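Local structure of sulfotransferase (Alicyclobacillus acidocaldarius subsp. acidocaldarius, 3RNL) at residues A[40-45]-A[88-93]; A[12-17]-A[112-117]. The protein probably transfers sulfo groups to acceptor molecules and binds magnesium ions. All coordinates share one frame; numbering follows the deposited sequence.

Contact 1 of 2, residues A[40-45]-A[88-93]; sequences KEAHFF and EASVFY
His43 lies against the turn that Ser90 to Tyr93 make. Its CB bond points away from segment 88-93, but chi1 of -75° swings the ring back, with CG anti to the carbonyl carbon. Ser90 CB lies over the centre of one ring face, 3.5 Å from the centroid of the His43 ring, a CH-pi contact. His43 ND1 donates to Glu41 O at 2.9 Å, from above the carbonyl plane. At the tip, His43 NE2 accepts Phe92 N at 3.0 Å, near the ring plane. With an alanine here, Phe92 N would probably lose its acceptor and Ser90 CB the ring face it packs on.

Ser90 CB also sits over a face of the Tyr93 ring, so it lies in the angle between two rings, packed against a face of each. Ser90 OG accepts His43 N at 2.9 Å and donates to Glu88 OE1 at 2.7 Å. The other carboxylate oxygen, OE2 of Glu88, takes the Tyr93 hydroxyl on its syn lone pair and is also bonded to Tyr73. Glu41 holds the strand end and the turn: Glu41 OE1 receives Val91 N at 2.8 Å, and Glu41 N donates to Ala89 O at 3.0 Å. A bound glycerol touches the Glu41 side chain. The arrangement is a type I turn at the C-terminal end of parallel strand 85-89, clasped by side chains of the loop after strand 34-35, in a P-loop-type sulfotransferase fold.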
loop_
_atom_site.group_PDB
_atom_site.type_symbol
_atom_site.label_atom_id
_atom_site.label_comp_id
_atom_site.label_asym_id
_atom_site.label_seq_id
_atom_site.Cartn_x
_atom_site.Cartn_y
_atom_site.Cartn_z
ATOM N N LYS A 40 -5.418 10.848 3.057
ATOM C CA LYS A 40 -4.965 9.532 2.625
ATOM C C LYS A 40 -6.055 8.905 1.756
ATOM O O LYS A 40 -7.236 9.273 1.868
ATOM C CB LYS A 40 -4.733 8.618 3.828
ATOM C CG LYS A 40 -4.127 9.309 5.045
ATOM C CD LYS A 40 -2.774 9.935 4.716
ATOM C CE LYS A 40 -2.154 10.585 5.954
ATOM N NZ LYS A 40 -1.045 11.506 5.601
ATOM N N GLU A 41 -5.650 7.966 0.906
ATOM C CA GLU A 41 -6.575 7.185 0.086
ATOM C C GLU A 41 -7.308 8.014 -0.968
ATOM O O GLU A 41 -8.397 7.632 -1.407
ATOM C CB GLU A 41 -7.624 6.478 0.965
ATOM C CG GLU A 41 -7.047 5.630 2.084
ATOM C CD GLU A 41 -6.322 4.425 1.546
ATOM O OE1 GLU A 41 -5.144 4.565 1.180
ATOM O OE2 GLU A 41 -6.936 3.338 1.460
ATOM N N ALA A 42 -6.710 9.116 -1.410
ATOM C CA ALA A 42 -7.290 9.851 -2.530
ATOM C C ALA A 42 -7.489 8.955 -3.757
ATOM O O ALA A 42 -8.497 9.073 -4.464
ATOM C CB ALA A 42 -6.417 11.080 -2.889
ATOM N N HIS A 43 -6.513 8.078 -4.007
ATOM C CA HIS A 43 -6.538 7.135 -5.136
ATOM C C HIS A 43 -6.711 7.787 -6.507
ATOM O O HIS A 43 -7.195 7.154 -7.448
ATOM C CB HIS A 43 -7.585 6.022 -4.927
ATOM C CG HIS A 43 -7.153 5.003 -3.921
ATOM N ND1 HIS A 43 -7.484 5.094 -2.584
ATOM C CD2 HIS A 43 -6.346 3.919 -4.035
ATOM C CE1 HIS A 43 -6.928 4.089 -1.925
ATOM N NE2 HIS A 43 -6.243 3.355 -2.783
ATOM N N PHE A 44 -6.272 9.035 -6.630
ATOM C CA PHE A 44 -6.430 9.763 -7.890
ATOM C C PHE A 44 -5.897 8.990 -9.108
ATOM O O PHE A 44 -6.553 8.921 -10.166
ATOM C CB PHE A 44 -5.763 11.141 -7.779
ATOM C CG PHE A 44 -5.777 11.928 -9.058
ATOM C CD1 PHE A 44 -6.952 12.516 -9.512
ATOM C CD2 PHE A 44 -4.621 12.083 -9.800
ATOM C CE1 PHE A 44 -6.977 13.240 -10.694
ATOM C CE2 PHE A 44 -4.631 12.811 -10.975
ATOM C CZ PHE A 44 -5.815 13.395 -11.421
ATOM N N PHE A 45 -4.706 8.416 -8.979
ATOM C CA PHE A 45 -4.082 7.734 -10.122
ATOM C C PHE A 45 -4.669 6.354 -10.418
ATOM O O PHE A 45 -4.305 5.725 -11.412
ATOM C CB PHE A 45 -2.557 7.675 -9.939
ATOM C CG PHE A 45 -1.909 9.027 -10.046
ATOM C CD1 PHE A 45 -1.804 9.648 -11.282
ATOM C CD2 PHE A 45 -1.460 9.697 -8.917
ATOM C CE1 PHE A 45 -1.220 10.910 -11.403
ATOM C CE2 PHE A 45 -0.896 10.962 -9.027
ATOM C CZ PHE A 45 -0.779 11.566 -10.274
ATOM N N GLU A 88 2.327 11.421 -1.395
ATOM C CA GLU A 88 0.911 11.155 -1.241
ATOM C C GLU A 88 0.752 9.657 -1.097
ATOM O O GLU A 88 1.466 8.899 -1.750
ATOM C CB GLU A 88 0.140 11.659 -2.470
ATOM C CG GLU A 88 -1.385 11.596 -2.320
ATOM C CD GLU A 88 -1.995 10.449 -3.123
ATOM O OE1 GLU A 88 -2.688 9.596 -2.521
ATOM O OE2 GLU A 88 -1.781 10.406 -4.362
ATOM N N ALA A 89 -0.175 9.238 -0.236
ATOM C CA ALA A 89 -0.321 7.815 0.103
ATOM C C ALA A 89 -1.723 7.281 -0.146
ATOM O O ALA A 89 -2.671 7.726 0.500
ATOM C CB ALA A 89 0.027 7.598 1.578
ATOM N N SER A 90 -1.837 6.300 -1.037
ATOM C CA SER A 90 -3.100 5.563 -1.234
ATOM C C SER A 90 -2.748 4.088 -1.376
ATOM O O SER A 90 -1.982 3.725 -2.274
ATOM C CB SER A 90 -3.798 6.044 -2.520
ATOM O OG SER A 90 -4.227 7.391 -2.397
ATOM N N VAL A 91 -3.307 3.236 -0.517
ATOM C CA VAL A 91 -2.809 1.869 -0.396
ATOM C C VAL A 91 -3.173 0.910 -1.530
ATOM O O VAL A 91 -2.565 -0.152 -1.638
ATOM C CB VAL A 91 -3.199 1.240 0.949
ATOM C CG1 VAL A 91 -2.583 2.042 2.093
ATOM C CG2 VAL A 91 -4.708 1.153 1.066
ATOM N N PHE A 92 -4.164 1.241 -2.358
ATOM C CA PHE A 92 -4.448 0.390 -3.503
ATOM C C PHE A 92 -3.783 0.854 -4.811
ATOM O O PHE A 92 -4.035 0.305 -5.877
ATOM C CB PHE A 92 -5.953 0.118 -3.651
ATOM C CG PHE A 92 -6.537 -0.585 -2.453
ATOM C CD1 PHE A 92 -6.173 -1.893 -2.160
ATOM C CD2 PHE A 92 -7.425 0.063 -1.608
ATOM C CE1 PHE A 92 -6.711 -2.553 -1.039
ATOM C CE2 PHE A 92 -7.954 -0.589 -0.494
ATOM C CZ PHE A 92 -7.590 -1.899 -0.213
ATOM N N TYR A 93 -2.958 1.891 -4.723
ATOM C CA TYR A 93 -2.136 2.261 -5.878
ATOM C C TYR A 93 -1.330 1.057 -6.392
ATOM O O TYR A 93 -1.146 0.890 -7.594
ATOM C CB TYR A 93 -1.183 3.384 -5.477
ATOM C CG TYR A 93 -1.739 4.792 -5.545
ATOM C CD1 TYR A 93 -2.881 5.090 -6.277
ATOM C CD2 TYR A 93 -1.073 5.838 -4.914
ATOM C CE1 TYR A 93 -3.363 6.394 -6.366
ATOM C CE2 TYR A 93 -1.546 7.144 -4.993
ATOM C CZ TYR A 93 -2.681 7.411 -5.729
ATOM O OH TYR A 93 -3.141 8.696 -5.811
HETATM O O HOH W 1 -2.879 5.535 2.460
HETATM O O HOH W 2 -4.367 10.561 -0.588
#

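Contact 2 of 2, residues A[12-17]-A[112-117]; sequences FIVGAA and ILIMLR
Val14 meets Ile114 closely, CG2 to CG1 at 3.5 Å. The same Val14 methyl touches Ile112 CG2 at 3.8 Å. Ile112 is bent at chi2 (-66°), which brings its CD1 beside the Phe12 ring. On the opposite face of the sheet from Phe12 and Ile112, Ile13 CG1 packs on Leu113 CD1 at 4.0 Å.

Backbone bonds set this register. Leu113 N donates to Phe12 O at 2.9 Å, and Val14 N to Leu113 O at 3.0 Å. The regular parallel pairing then breaks. Val14 O is passed over, and Gly15 O accepts the N of Met115, a selenomethionine, at 2.8 Å. Ala16 N returns a bond to Met115 O. The cis peptide between Gly15 and Ala16 turns its C=O and N-H to the same side, so both can meet Met115. Gly15 has backbone angles (phi 142°, psi -167°) that suit a residue without a CB, which would crowd the carbonyl O of Val14.

Further out, helix 21-29 packs on Ile13, Leu113 and Met115, while Tyr174 of helix 167-178 packs on Val14 and Ile112. Apolar side chains thus fill both faces of a buried sheet, and main-chain bonds hold the departing chain to strand 111-116 as it leads towards what is probably the phosphosulfate-binding loop of the family.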
loop_
_atom_site.group_PDB
_atom_site.type_symbol
_atom_site.label_atom_id
_atom_site.label_comp_id
_atom_site.label_asym_id
_atom_site.label_seq_id
_atom_site.Cartn_x
_atom_site.Cartn_y
_atom_site.Cartn_z
ATOM N N PHE A 12 5.409 8.683 -3.945
ATOM C CA PHE A 12 4.116 8.118 -3.583
ATOM C C PHE A 12 4.341 6.902 -2.736
ATOM O O PHE A 12 5.254 6.124 -2.995
ATOM C CB PHE A 12 3.343 7.706 -4.847
ATOM C CG PHE A 12 3.072 8.860 -5.774
ATOM C CD1 PHE A 12 1.961 9.663 -5.587
ATOM C CD2 PHE A 12 3.920 9.136 -6.829
ATOM C CE1 PHE A 12 1.716 10.732 -6.425
ATOM C CE2 PHE A 12 3.669 10.204 -7.686
ATOM C CZ PHE A 12 2.567 11.001 -7.479
ATOM N N ILE A 13 3.502 6.743 -1.718
ATOM C CA ILE A 13 3.489 5.520 -0.918
ATOM C C ILE A 13 2.301 4.738 -1.450
ATOM O O ILE A 13 1.156 5.179 -1.340
ATOM C CB ILE A 13 3.308 5.847 0.571
ATOM C CG1 ILE A 13 4.533 6.630 1.072
ATOM C CG2 ILE A 13 3.126 4.560 1.383
ATOM C CD1 ILE A 13 4.354 7.235 2.487
ATOM N N VAL A 14 2.585 3.633 -2.131
ATOM C CA VAL A 14 1.536 3.001 -2.937
ATOM C C VAL A 14 0.827 1.789 -2.346
ATOM O O VAL A 14 -0.077 1.232 -2.973
ATOM C CB VAL A 14 2.059 2.659 -4.345
ATOM C CG1 VAL A 14 2.577 3.933 -5.023
ATOM C CG2 VAL A 14 3.170 1.603 -4.260
ATOM N N GLY A 15 1.263 1.328 -1.182
ATOM C CA GLY A 15 0.661 0.117 -0.625
ATOM C C GLY A 15 1.774 -0.672 0.030
ATOM O O GLY A 15 2.900 -0.164 0.140
ATOM N N ALA A 16 1.501 -1.928 0.371
ATOM C CA ALA A 16 0.196 -2.514 0.122
ATOM C C ALA A 16 -0.736 -2.218 1.297
ATOM O O ALA A 16 -0.290 -1.738 2.339
ATOM C CB ALA A 16 0.340 -4.039 -0.055
ATOM N N ALA A 17 -2.007 -2.584 1.157
ATOM C CA ALA A 17 -2.997 -2.311 2.201
ATOM C C ALA A 17 -2.766 -3.247 3.390
ATOM O O ALA A 17 -2.483 -4.423 3.193
ATOM C CB ALA A 17 -4.416 -2.497 1.647
ATOM N N ILE A 112 8.945 5.831 -5.595
ATOM C CA ILE A 112 7.845 4.983 -5.168
ATOM C C ILE A 112 8.271 4.209 -3.931
ATOM O O ILE A 112 9.325 3.559 -3.955
ATOM C CB ILE A 112 7.528 3.950 -6.258
ATOM C CG1 ILE A 112 7.282 4.628 -7.616
ATOM C CG2 ILE A 112 6.351 3.044 -5.826
ATOM C CD1 ILE A 112 6.028 5.504 -7.652
ATOM N N LEU A 113 7.474 4.290 -2.861
ATOM C CA LEU A 113 7.680 3.459 -1.669
ATOM C C LEU A 113 6.615 2.389 -1.588
ATOM O O LEU A 113 5.422 2.690 -1.660
ATOM C CB LEU A 113 7.598 4.316 -0.394
ATOM C CG LEU A 113 8.813 5.227 -0.176
ATOM C CD1 LEU A 113 8.551 6.239 0.944
ATOM C CD2 LEU A 113 10.039 4.376 0.153
ATOM N N ILE A 114 7.045 1.139 -1.419
ATOM C CA ILE A 114 6.121 0.010 -1.317
ATOM C C ILE A 114 6.459 -0.705 -0.030
ATOM O O ILE A 114 7.633 -0.958 0.220
ATOM C CB ILE A 114 6.372 -0.989 -2.468
ATOM C CG1 ILE A 114 6.088 -0.325 -3.818
ATOM C CG2 ILE A 114 5.529 -2.270 -2.281
ATOM C CD1 ILE A 114 6.521 -1.165 -5.027
HETATM N N MSE A 115 5.457 -1.025 0.795
HETATM C CA MSE A 115 5.728 -1.838 1.989
HETATM C C MSE A 115 4.932 -3.132 1.881
HETATM O O MSE A 115 3.738 -3.105 1.586
HETATM C CB MSE A 115 5.379 -1.107 3.291
HETATM C CG MSE A 115 5.687 -1.955 4.535
HETATM SE SE MSE A 115 6.059 -0.889 6.129
HETATM C CE MSE A 115 5.095 0.707 5.651
ATOM N N LEU A 116 5.601 -4.262 2.097
ATOM C CA LEU A 116 4.958 -5.564 1.947
ATOM C C LEU A 116 5.029 -6.338 3.238
ATOM O O LEU A 116 6.006 -6.270 3.967
ATOM C CB LEU A 116 5.648 -6.383 0.845
ATOM C CG LEU A 116 5.768 -5.709 -0.523
ATOM C CD1 LEU A 116 6.581 -6.596 -1.485
ATOM C CD2 LEU A 116 4.387 -5.425 -1.117
ATOM N N ARG A 117 3.993 -7.122 3.481
ATOM C CA ARG A 117 3.922 -7.934 4.672
ATOM C C ARG A 117 3.584 -9.355 4.240
ATOM O O ARG A 117 2.953 -9.537 3.207
ATOM C CB ARG A 117 2.785 -7.385 5.514
ATOM C CG ARG A 117 2.536 -8.118 6.761
ATOM C CD ARG A 117 1.422 -7.441 7.466
ATOM N NE ARG A 117 1.262 -7.963 8.808
ATOM C CZ ARG A 117 0.342 -7.516 9.645
ATOM N NH1 ARG A 117 -0.485 -6.543 9.266
ATOM N NH2 ARG A 117 0.264 -8.033 10.853
#

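From the N terminus, strand 11-13 comes first and supplies one side of contact 2. The chain then passes through helix 21-29 and strand 34-35 to segment 40-45. Contact 1 closes a loop of 42 residues when strand 85-89 arrives. Helix 99-106 follows, and strand 111-116 completes contact 2 with 94 residues between its segments. Contact 1 is therefore nested inside contact 2. The two meet at Ile13, whose N and O probably bond Glu88 O and Ser90 N. Strand 11-13 thus sits between strands 85-89 and 111-116. Together the contacts tie the loop after strand 34-35 to the centre of the parallel sheet.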